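Local coordinates for protein D-glycerate 3-kinase (Cryptococcus neoformans var. grubii serotype A, PDB 6CKG) that probably phosphorylates D-glycerate at its 3-hydroxyl, using ATP bound by a P-loop-type kinase core, at residues 222-225 with 226-229; 261-264 with 265-269; 283-286 with 287-291. One frame throughout, in Å; residues are numbered along the deposited sequence.

Contact 1. Residues 222-225 with 226-229; sequences LYSR and STLH
Ser-224 turns its hydroxyl over the first turn of helix 225-236 and takes the backbone N-H of Thr-227, with Ser-224 OG 3.0 Å from Thr-227 N and an N-H...O angle of 158°. The grip depends on the first torsion (chi1 67°), which tucks OG between the backbone N and the carbonyl carbon of its own residue and brings it in front of that amide. The hydroxyls of Ser-226 and Thr-227 gather round the same oxygen. Water 1 sits by the same hydroxyls: it accepts from Ser-224 N and lies 2.8 Å from Thr-227 OG1. Ser-224 also gives its carbonyl to the helix, Leu-228 N standing 3.1 Å from Ser-224 O.

Arg-225 buries the most surface here, largely through its backbone and CB. Its carbonyl O receives His-229 N at 2.9 Å, and the imidazole follows closely, with His-229 CD2 3.1 Å from Arg-225 O. The polar ends of both side chains turn to Glu-195 of helix 191-204: Arg-225 NE makes a salt bridge with one carboxylate oxygen, and His-229 NE2 bonds to the other. The carboxylate could favour a protonated imidazole while the nearby guanidinium would oppose it, so the charge of His-229 stays open.

Leu-228 supplies the apolar side of the turn. Its CD2 packs 4.0 Å from Tyr-223 CB, while the leucine side chain also touches Pro-293 and Tyr-198. Serine at the N-cap, its side chain accepting from the amide three residues on, is the classic N-terminal capping arrangement, and it marks where the loop becomes helix 225-236.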
ATOM      1  N   LEU A 222     -10.035  18.397   9.059  1.00 36.02           N
ATOM      2  CA  LEU A 222     -10.190  17.901  10.421  1.00 40.84           C
ATOM      3  C   LEU A 222      -8.909  18.015  11.235  1.00 39.35           C
ATOM      4  O   LEU A 222      -8.945  17.809  12.451  1.00 35.18           O
ATOM      5  CB  LEU A 222     -10.651  16.436  10.408  1.00 37.85           C
ATOM      6  CG  LEU A 222     -12.035  16.130   9.826  1.00 42.22           C
ATOM      7  CD1 LEU A 222     -12.165  14.642   9.557  1.00 40.44           C
ATOM      8  CD2 LEU A 222     -13.144  16.611  10.765  1.00 41.19           C
ATOM      9  N   TYR A 223      -7.790  18.353  10.603  1.00 35.15           N
ATOM     10  CA  TYR A 223      -6.480  18.262  11.228  1.00 33.35           C
ATOM     11  C   TYR A 223      -5.755  19.596  11.127  1.00 34.89           C
ATOM     12  O   TYR A 223      -5.991  20.381  10.204  1.00 30.60           O
ATOM     13  CB  TYR A 223      -5.664  17.131  10.564  1.00 32.67           C
ATOM     14  CG  TYR A 223      -6.341  15.792  10.752  1.00 30.89           C
ATOM     15  CD1 TYR A 223      -6.242  15.104  11.962  1.00 33.54           C
ATOM     16  CD2 TYR A 223      -7.115  15.232   9.738  1.00 32.62           C
ATOM     17  CE1 TYR A 223      -6.890  13.889  12.152  1.00 37.86           C
ATOM     18  CE2 TYR A 223      -7.758  14.017   9.916  1.00 37.52           C
ATOM     19  CZ  TYR A 223      -7.638  13.353  11.115  1.00 41.28           C
ATOM     20  OH  TYR A 223      -8.283  12.155  11.274  1.00 44.39           O
ATOM     21  N   SER A 224      -4.857  19.838  12.075  1.00 32.40           N
ATOM     22  CA  SER A 224      -4.039  21.037  12.021  1.00 36.49           C
ATOM     23  C   SER A 224      -3.024  20.934  10.889  1.00 34.91           C
ATOM     24  O   SER A 224      -2.655  19.844  10.444  1.00 30.55           O
ATOM     25  CB  SER A 224      -3.293  21.251  13.339  1.00 33.66           C
ATOM     26  OG  SER A 224      -2.341  20.209  13.513  1.00 32.18           O
ATOM     27  N   ARG A 225      -2.558  22.101  10.444  1.00 29.27           N
ATOM     28  CA  ARG A 225      -1.493  22.151   9.448  1.00 28.28           C
ATOM     29  C   ARG A 225      -0.233  21.442   9.948  1.00 33.69           C
ATOM     30  O   ARG A 225       0.435  20.740   9.185  1.00 32.19           O
ATOM     31  CB  ARG A 225      -1.217  23.624   9.073  1.00 29.00           C
ATOM     32  CG  ARG A 225      -2.340  24.250   8.201  1.00 32.74           C
ATOM     33  CD  ARG A 225      -2.212  25.787   7.965  1.00 30.96           C
ATOM     34  NE  ARG A 225      -0.825  26.132   7.715  1.00 33.13           N
ATOM     35  CZ  ARG A 225      -0.038  26.732   8.598  1.00 33.64           C
ATOM     36  NH1 ARG A 225       1.228  26.970   8.284  1.00 37.52           N
ATOM     37  NH2 ARG A 225      -0.524  27.118   9.779  1.00 38.32           N
ATOM     38  N   SER A 226       0.096  21.576  11.238  1.00 34.87           N
ATOM     39  CA  SER A 226       1.298  20.903  11.737  1.00 34.09           C
ATOM     40  C   SER A 226       1.135  19.383  11.743  1.00 33.10           C
ATOM     41  O   SER A 226       2.089  18.650  11.455  1.00 32.22           O
ATOM     42  CB  SER A 226       1.657  21.415  13.135  1.00 40.94           C
ATOM     43  OG  SER A 226       0.677  21.034  14.077  1.00 45.68           O
ATOM     44  N   THR A 227      -0.060  18.882  12.064  1.00 32.09           N
ATOM     45  CA  THR A 227      -0.276  17.442  11.990  1.00 27.50           C
ATOM     46  C   THR A 227      -0.054  16.936  10.564  1.00 31.14           C
ATOM     47  O   THR A 227       0.607  15.914  10.349  1.00 31.85           O
ATOM     48  CB  THR A 227      -1.682  17.076  12.471  1.00 31.55           C
ATOM     49  OG1 THR A 227      -1.737  17.131  13.897  1.00 35.86           O
ATOM     50  CG2 THR A 227      -2.069  15.632  12.019  1.00 29.43           C
ATOM     51  N   LEU A 228      -0.593  17.651   9.577  1.00 29.36           N
ATOM     52  CA  LEU A 228      -0.461  17.203   8.191  1.00 32.19           C
ATOM     53  C   LEU A 228       0.981  17.310   7.702  1.00 27.13           C
ATOM     54  O   LEU A 228       1.456  16.436   6.973  1.00 29.92           O
ATOM     55  CB  LEU A 228      -1.404  17.997   7.282  1.00 33.89           C
ATOM     56  CG  LEU A 228      -2.896  17.880   7.600  1.00 35.13           C
ATOM     57  CD1 LEU A 228      -3.715  18.872   6.794  1.00 34.51           C
ATOM     58  CD2 LEU A 228      -3.390  16.453   7.374  1.00 28.42           C
ATOM     59  N   HIS A 229       1.694  18.369   8.096  1.00 30.45           N
ATOM     60  CA  HIS A 229       3.095  18.509   7.702  1.00 27.52           C
ATOM     61  C   HIS A 229       3.941  17.358   8.237  1.00 27.67           C
ATOM     62  O   HIS A 229       4.868  16.898   7.556  1.00 29.56           O
ATOM     63  CB  HIS A 229       3.648  19.847   8.199  1.00 27.29           C
ATOM     64  CG  HIS A 229       3.336  21.021   7.308  1.00 31.94           C
ATOM     65  ND1 HIS A 229       3.747  21.091   5.994  1.00 30.15           N
ATOM     66  CD2 HIS A 229       2.705  22.195   7.565  1.00 27.82           C
ATOM     67  CE1 HIS A 229       3.360  22.244   5.470  1.00 31.17           C
ATOM     68  NE2 HIS A 229       2.726  22.934   6.405  1.00 30.45           N
TER
HETATM   69  O   HOH W   1      -4.465  17.605  14.292  1.00 23.85           O

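Contact 2. Residues 261-264 with 265-269; sequences TWRL and QQEHN
Arg-263 and Glu-267, one turn apart on helix 258-273, are joined by a salt bridge in which two guanidinium nitrogens converge on a single oxygen. The shorter leg runs from Arg-263 NH1 to Glu-267 OE1 at 2.8 Å, with an N-H...O angle of 162°; the longer and more bent one, from Arg-263 NH2 to the same OE1, is 3.3 Å. NH1 arrives on the anti side of the oxygen and NH2 on the syn side, both from the same face of the carboxylate, while OE1 stays almost in the guanidinium plane. In Arg-263 the turn about CB-CG (chi2 56°) swings the chain along the helix to meet the glutamate.

The second interaction is a stack. The Gln-266 amide lies over one face of that guanidinium, the two planes 2° apart and Gln-266 NE2 3.7 Å from Arg-263 CZ. Flat against the amide and bonded at its edge, the guanidinium is restrained in two directions.

Looser contacts line the flank near Trp-262. Gln-265 NE2 comes 3.7 Å from Thr-261 CG2 and reaches the edge of the indole, the amide standing almost perpendicular to the ring. Gln-265 OE1 and the indole both engage Arg-322, by a hydrogen bond and a cation-pi contact, while Trp-262 NE1 donates to Ile-320 O.

Backbone bonds of the alpha-helical pattern underlie all this, including Gln-266 N to Trp-262 O at 2.8 Å. Glu-267 OE2 meanwhile accepts from Met-279 N, leaving its carboxylate shared between arginine and loop, an arrangement that would be expected to stabilise its negative charge despite burial.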
ATOM      1  N   THR A 261     -17.832   3.800   2.013  1.00 41.76           N
ATOM      2  CA  THR A 261     -18.875   2.813   1.763  1.00 42.38           C
ATOM      3  C   THR A 261     -18.302   1.398   1.754  1.00 41.39           C
ATOM      4  O   THR A 261     -18.852   0.488   2.385  1.00 41.43           O
ATOM      5  CB  THR A 261     -19.567   3.129   0.438  1.00 45.17           C
ATOM      6  OG1 THR A 261     -20.093   4.461   0.483  1.00 46.54           O
ATOM      7  CG2 THR A 261     -20.690   2.130   0.167  1.00 44.06           C
ATOM      8  N   TRP A 262     -17.188   1.200   1.046  1.00 39.15           N
ATOM      9  CA  TRP A 262     -16.553  -0.114   0.984  1.00 39.92           C
ATOM     10  C   TRP A 262     -16.095  -0.581   2.363  1.00 39.18           C
ATOM     11  O   TRP A 262     -16.303  -1.739   2.741  1.00 39.63           O
ATOM     12  CB  TRP A 262     -15.367  -0.070   0.023  1.00 39.41           C
ATOM     13  CG  TRP A 262     -15.740   0.024  -1.418  1.00 45.35           C
ATOM     14  CD1 TRP A 262     -16.917  -0.360  -1.993  1.00 46.37           C
ATOM     15  CD2 TRP A 262     -14.922   0.540  -2.477  1.00 39.42           C
ATOM     16  NE1 TRP A 262     -16.880  -0.114  -3.349  1.00 49.92           N
ATOM     17  CE2 TRP A 262     -15.664   0.434  -3.669  1.00 45.97           C
ATOM     18  CE3 TRP A 262     -13.631   1.074  -2.531  1.00 35.60           C
ATOM     19  CZ2 TRP A 262     -15.162   0.850  -4.903  1.00 41.93           C
ATOM     20  CZ3 TRP A 262     -13.134   1.488  -3.756  1.00 34.47           C
ATOM     21  CH2 TRP A 262     -13.903   1.378  -4.926  1.00 31.97           C
ATOM     22  N   ARG A 263     -15.456   0.306   3.131  1.00 39.38           N
ATOM     23  CA  ARG A 263     -14.946  -0.110   4.434  1.00 37.59           C
ATOM     24  C   ARG A 263     -16.078  -0.448   5.394  1.00 35.11           C
ATOM     25  O   ARG A 263     -15.918  -1.318   6.257  1.00 40.09           O
ATOM     26  CB  ARG A 263     -14.042   0.973   5.022  1.00 43.41           C
ATOM     27  CG  ARG A 263     -13.267   0.525   6.260  1.00 40.67           C
ATOM     28  CD  ARG A 263     -12.428  -0.717   5.976  1.00 39.27           C
ATOM     29  NE  ARG A 263     -11.718  -1.196   7.159  1.00 39.01           N
ATOM     30  CZ  ARG A 263     -12.262  -1.962   8.098  1.00 42.19           C
ATOM     31  NH1 ARG A 263     -13.532  -2.335   7.995  1.00 42.65           N
ATOM     32  NH2 ARG A 263     -11.544  -2.357   9.144  1.00 41.36           N
ATOM     33  N   LEU A 264     -17.228   0.221   5.260  1.00 39.55           N
ATOM     34  CA  LEU A 264     -18.407  -0.167   6.030  1.00 44.65           C
ATOM     35  C   LEU A 264     -18.912  -1.543   5.606  1.00 43.16           C
ATOM     36  O   LEU A 264     -19.219  -2.389   6.455  1.00 37.50           O
ATOM     37  CB  LEU A 264     -19.513   0.878   5.877  1.00 43.05           C
ATOM     38  CG  LEU A 264     -19.553   1.954   6.960  1.00 54.84           C
ATOM     39  CD1 LEU A 264     -20.704   2.918   6.717  1.00 63.56           C
ATOM     40  CD2 LEU A 264     -19.675   1.310   8.331  1.00 51.15           C
ATOM     41  N   GLN A 265     -19.030  -1.777   4.296  1.00 40.44           N
ATOM     42  CA  GLN A 265     -19.409  -3.105   3.809  1.00 42.30           C
ATOM     43  C   GLN A 265     -18.481  -4.174   4.363  1.00 41.28           C
ATOM     44  O   GLN A 265     -18.932  -5.232   4.821  1.00 38.95           O
ATOM     45  CB  GLN A 265     -19.369  -3.160   2.282  1.00 42.88           C
ATOM     46  CG  GLN A 265     -20.311  -2.234   1.539  1.00 53.68           C
ATOM     47  CD  GLN A 265     -20.243  -2.479   0.042  1.00 58.54           C
ATOM     48  OE1 GLN A 265     -19.798  -3.543  -0.393  1.00 62.43           O
ATOM     49  NE2 GLN A 265     -20.675  -1.501  -0.753  1.00 50.66           N
ATOM     50  N   GLN A 266     -17.170  -3.915   4.297  1.00 36.84           N
ATOM     51  CA  GLN A 266     -16.189  -4.878   4.787  1.00 41.66           C
ATOM     52  C   GLN A 266     -16.426  -5.204   6.257  1.00 39.11           C
ATOM     53  O   GLN A 266     -16.419  -6.376   6.651  1.00 35.87           O
ATOM     54  CB  GLN A 266     -14.769  -4.342   4.586  1.00 41.88           C
ATOM     55  CG  GLN A 266     -13.699  -5.220   5.253  1.00 52.50           C
ATOM     56  CD  GLN A 266     -12.283  -4.668   5.132  1.00 58.56           C
ATOM     57  OE1 GLN A 266     -11.959  -3.945   4.184  1.00 59.03           O
ATOM     58  NE2 GLN A 266     -11.431  -5.014   6.097  1.00 53.70           N
ATOM     59  N   GLU A 267     -16.639  -4.179   7.087  1.00 37.94           N
ATOM     60  CA  GLU A 267     -16.825  -4.441   8.510  1.00 37.23           C
ATOM     61  C   GLU A 267     -18.128  -5.193   8.761  1.00 43.28           C
ATOM     62  O   GLU A 267     -18.178  -6.094   9.609  1.00 46.00           O
ATOM     63  CB  GLU A 267     -16.779  -3.133   9.303  1.00 41.99           C
ATOM     64  CG  GLU A 267     -16.585  -3.310  10.823  1.00 40.10           C
ATOM     65  CD  GLU A 267     -15.143  -3.670  11.220  1.00 43.73           C
ATOM     66  OE1 GLU A 267     -14.274  -3.780  10.328  1.00 42.78           O
ATOM     67  OE2 GLU A 267     -14.878  -3.843  12.431  1.00 46.36           O
ATOM     68  N   HIS A 268     -19.192  -4.856   8.024  1.00 38.66           N
ATOM     69  CA  HIS A 268     -20.437  -5.602   8.177  1.00 39.84           C
ATOM     70  C   HIS A 268     -20.288  -7.043   7.689  1.00 41.42           C
ATOM     71  O   HIS A 268     -20.784  -7.973   8.337  1.00 42.35           O
ATOM     72  CB  HIS A 268     -21.577  -4.882   7.455  1.00 37.43           C
ATOM     73  CG  HIS A 268     -22.247  -3.830   8.298  1.00 36.46           C
ATOM     74  ND1 HIS A 268     -23.505  -4.001   8.841  1.00 40.53           N
ATOM     75  CD2 HIS A 268     -21.825  -2.610   8.708  1.00 39.48           C
ATOM     76  CE1 HIS A 268     -23.830  -2.928   9.543  1.00 41.76           C
ATOM     77  NE2 HIS A 268     -22.829  -2.069   9.478  1.00 40.36           N
ATOM     78  N   ASN A 269     -19.603  -7.248   6.559  1.00 40.42           N
ATOM     79  CA  ASN A 269     -19.354  -8.611   6.081  1.00 41.94           C
ATOM     80  C   ASN A 269     -18.548  -9.418   7.094  1.00 45.66           C
ATOM     81  O   ASN A 269     -18.870 -10.581   7.372  1.00 42.53           O
ATOM     82  CB  ASN A 269     -18.620  -8.589   4.738  1.00 43.52           C
ATOM     83  CG  ASN A 269     -19.504  -8.146   3.583  1.00 48.42           C
ATOM     84  OD1 ASN A 269     -20.730  -8.120   3.693  1.00 47.90           O
ATOM     85  ND2 ASN A 269     -18.881  -7.804   2.464  1.00 53.48           N
TER

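Contact 3. Residues 283-286 with 287-291; sequences QVRH and FINRY
Arg-285 and Asn-289 approach each other one turn apart on the alpha-helix 281-298, their guanidinium and amide planes steeply inclined at 76°. The nearest side-chain atoms are Arg-285 NH1 and Asn-289 ND2, 3.6 Å apart; with both nitrogens donors, this is van der Waals contact. In Arg-285 the turn about CG-CD (chi3 68°) brings the guanidinium back beside the amide. Beneath them the helical bond from Asn-289 N to Arg-285 O measures 2.9 Å.

The other end of the Asn-289 amide, OD1, takes a weak hydrogen bond from Trp-260 NE1 of helix 258-273. That helix also covers Val-284 through Leu-264, and Ile-288 through Arg-263 and Trp-260.

Phe-287 projects from another side, its CB against the carbonyls of Gln-283 and Val-284. With CG anti to the backbone N (chi1 176°), the ring extends off the helix and presents one face to Tyr-291, four residues on in the same segment, whose CE1 lies 3.5 Å above the phenyl plane of Phe-287, displaced toward its rim.

His-286 reaches Asn-289 through solvent: water 2 lies at the imidazole edge, in the ring plane, 2.9 Å from His-286 ND1, and accepts from Asn-289 ND2 at 3.0 Å.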
ATOM      1  N   GLN A 283     -17.521   4.118  14.440  1.00 36.87           N
ATOM      2  CA  GLN A 283     -16.086   3.871  14.577  1.00 45.68           C
ATOM      3  C   GLN A 283     -15.413   3.649  13.222  1.00 42.14           C
ATOM      4  O   GLN A 283     -14.266   4.065  13.019  1.00 36.53           O
ATOM      5  CB  GLN A 283     -15.849   2.689  15.514  1.00 49.17           C
ATOM      6  CG  GLN A 283     -16.148   3.054  16.949  1.00 49.07           C
ATOM      7  CD  GLN A 283     -16.108   1.871  17.877  1.00 54.87           C
ATOM      8  OE1 GLN A 283     -16.394   0.741  17.479  1.00 56.96           O
ATOM      9  NE2 GLN A 283     -15.755   2.122  19.128  1.00 56.55           N
ATOM     10  N   VAL A 284     -16.104   3.007  12.280  1.00 43.06           N
ATOM     11  CA  VAL A 284     -15.545   2.884  10.934  1.00 37.31           C
ATOM     12  C   VAL A 284     -15.336   4.269  10.322  1.00 43.79           C
ATOM     13  O   VAL A 284     -14.314   4.534   9.676  1.00 42.03           O
ATOM     14  CB  VAL A 284     -16.448   1.999  10.053  1.00 36.91           C
ATOM     15  CG1 VAL A 284     -15.980   2.038   8.604  1.00 33.34           C
ATOM     16  CG2 VAL A 284     -16.466   0.555  10.574  1.00 36.12           C
ATOM     17  N   ARG A 285     -16.292   5.178  10.535  1.00 44.36           N
ATOM     18  CA  ARG A 285     -16.160   6.540  10.020  1.00 46.41           C
ATOM     19  C   ARG A 285     -14.905   7.224  10.563  1.00 50.69           C
ATOM     20  O   ARG A 285     -14.095   7.759   9.794  1.00 45.96           O
ATOM     21  CB  ARG A 285     -17.410   7.346  10.372  1.00 54.88           C
ATOM     22  CG  ARG A 285     -17.522   8.680   9.651  1.00 62.75           C
ATOM     23  CD  ARG A 285     -18.773   9.441  10.080  1.00 73.06           C
ATOM     24  NE  ARG A 285     -18.698   9.884  11.471  1.00 77.35           N
ATOM     25  CZ  ARG A 285     -18.153  11.035  11.856  1.00 79.56           C
ATOM     26  NH1 ARG A 285     -17.636  11.858  10.949  1.00 77.94           N
ATOM     27  NH2 ARG A 285     -18.126  11.364  13.143  1.00 80.00           N
ATOM     28  N   HIS A 286     -14.731   7.222  11.894  1.00 49.04           N
ATOM     29  CA  HIS A 286     -13.524   7.789  12.497  1.00 50.51           C
ATOM     30  C   HIS A 286     -12.264   7.079  12.002  1.00 47.98           C
ATOM     31  O   HIS A 286     -11.215   7.709  11.804  1.00 40.66           O
ATOM     32  CB  HIS A 286     -13.606   7.710  14.024  1.00 53.74           C
ATOM     33  CG  HIS A 286     -14.725   8.510  14.622  1.00 62.74           C
ATOM     34  ND1 HIS A 286     -14.836   9.875  14.464  1.00 68.18           N
ATOM     35  CD2 HIS A 286     -15.770   8.136  15.400  1.00 68.49           C
ATOM     36  CE1 HIS A 286     -15.907  10.307  15.107  1.00 68.50           C
ATOM     37  NE2 HIS A 286     -16.491   9.272  15.683  1.00 67.76           N
ATOM     38  N   PHE A 287     -12.342   5.762  11.818  1.00 45.49           N
ATOM     39  CA  PHE A 287     -11.204   5.010  11.301  1.00 42.40           C
ATOM     40  C   PHE A 287     -10.782   5.525   9.927  1.00 37.08           C
ATOM     41  O   PHE A 287      -9.600   5.791   9.683  1.00 37.36           O
ATOM     42  CB  PHE A 287     -11.570   3.527  11.250  1.00 42.13           C
ATOM     43  CG  PHE A 287     -10.520   2.642  10.645  1.00 40.69           C
ATOM     44  CD1 PHE A 287      -9.499   2.121  11.426  1.00 41.93           C
ATOM     45  CD2 PHE A 287     -10.582   2.287   9.306  1.00 43.22           C
ATOM     46  CE1 PHE A 287      -8.538   1.275  10.871  1.00 43.98           C
ATOM     47  CE2 PHE A 287      -9.624   1.434   8.743  1.00 43.43           C
ATOM     48  CZ  PHE A 287      -8.604   0.930   9.531  1.00 41.23           C
ATOM     49  N   ILE A 288     -11.743   5.687   9.019  1.00 34.35           N
ATOM     50  CA  ILE A 288     -11.408   6.057   7.652  1.00 36.87           C
ATOM     51  C   ILE A 288     -11.018   7.532   7.584  1.00 45.40           C
ATOM     52  O   ILE A 288     -10.223   7.931   6.724  1.00 42.64           O
ATOM     53  CB  ILE A 288     -12.578   5.713   6.711  1.00 36.41           C
ATOM     54  CG1 ILE A 288     -12.607   4.205   6.415  1.00 41.81           C
ATOM     55  CG2 ILE A 288     -12.493   6.475   5.387  1.00 36.36           C
ATOM     56  CD1 ILE A 288     -11.363   3.671   5.668  1.00 35.57           C
ATOM     57  N   ASN A 289     -11.527   8.353   8.508  1.00 44.18           N
ATOM     58  CA  ASN A 289     -11.134   9.756   8.545  1.00 35.18           C
ATOM     59  C   ASN A 289      -9.658   9.932   8.878  1.00 33.87           C
ATOM     60  O   ASN A 289      -9.099  10.994   8.585  1.00 43.33           O
ATOM     61  CB  ASN A 289     -11.994  10.526   9.553  1.00 38.01           C
ATOM     62  CG  ASN A 289     -13.389  10.799   9.039  1.00 38.09           C
ATOM     63  OD1 ASN A 289     -13.637  10.758   7.840  1.00 48.05           O
ATOM     64  ND2 ASN A 289     -14.305  11.091   9.947  1.00 44.64           N
ATOM     65  N   ARG A 290      -9.016   8.933   9.490  1.00 30.58           N
ATOM     66  CA  ARG A 290      -7.572   8.998   9.704  1.00 36.63           C
ATOM     67  C   ARG A 290      -6.781   8.710   8.426  1.00 40.14           C
ATOM     68  O   ARG A 290      -5.664   9.215   8.278  1.00 41.07           O
ATOM     69  CB  ARG A 290      -7.143   8.028  10.816  1.00 38.35           C
ATOM     70  CG  ARG A 290      -7.455   8.513  12.262  1.00 46.75           C
ATOM     71  CD  ARG A 290      -6.953   7.549  13.384  1.00 55.78           C
ATOM     72  NE  ARG A 290      -5.491   7.548  13.558  1.00 63.74           N
ATOM     73  CZ  ARG A 290      -4.687   6.548  13.187  1.00 59.75           C
ATOM     74  NH1 ARG A 290      -3.374   6.632  13.366  1.00 48.90           N
ATOM     75  NH2 ARG A 290      -5.195   5.455  12.640  1.00 63.28           N
ATOM     76  N   TYR A 291      -7.324   7.903   7.505  1.00 31.10           N
ATOM     77  CA  TYR A 291      -6.639   7.590   6.254  1.00 28.43           C
ATOM     78  C   TYR A 291      -6.933   8.583   5.138  1.00 26.12           C
ATOM     79  O   TYR A 291      -6.052   8.849   4.313  1.00 29.46           O
ATOM     80  CB  TYR A 291      -7.021   6.186   5.769  1.00 29.62           C
ATOM     81  CG  TYR A 291      -6.488   5.086   6.650  1.00 36.96           C
ATOM     82  CD1 TYR A 291      -7.142   4.730   7.835  1.00 36.14           C
ATOM     83  CD2 TYR A 291      -5.318   4.411   6.313  1.00 35.01           C
ATOM     84  CE1 TYR A 291      -6.645   3.726   8.650  1.00 38.95           C
ATOM     85  CE2 TYR A 291      -4.816   3.410   7.122  1.00 39.36           C
ATOM     86  CZ  TYR A 291      -5.484   3.070   8.281  1.00 42.36           C
ATOM     87  OH  TYR A 291      -4.977   2.077   9.077  1.00 43.88           O
TER
HETATM   88  O   HOH W   2     -13.189  11.411  12.694  1.00 48.29           O

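Overall arrangement
The three contacts come in series along the chain: contact 1 at the start of helix 225-236, contact 2 in helix 258-273 and contact 3 in the next helix, 281-298. Strand 247-253 of the mixed, largely parallel sheet lies between the first two. Contacts 2 and 3 have centres 12 Å apart and pack directly, Arg-263 against Phe-287 and Ile-288, Leu-264 against Val-284. Contact 3 also meets contact 1, about 16 Å away between centres, where Tyr-223 OH makes a weak hydrogen bond to Asn-289 O. Contacts 1 and 2 do not touch, their nearest atoms being about 14 Å apart. Helix 281-298 thus touches both of the others, linking the helix 258-273 side to the start of helix 225-236.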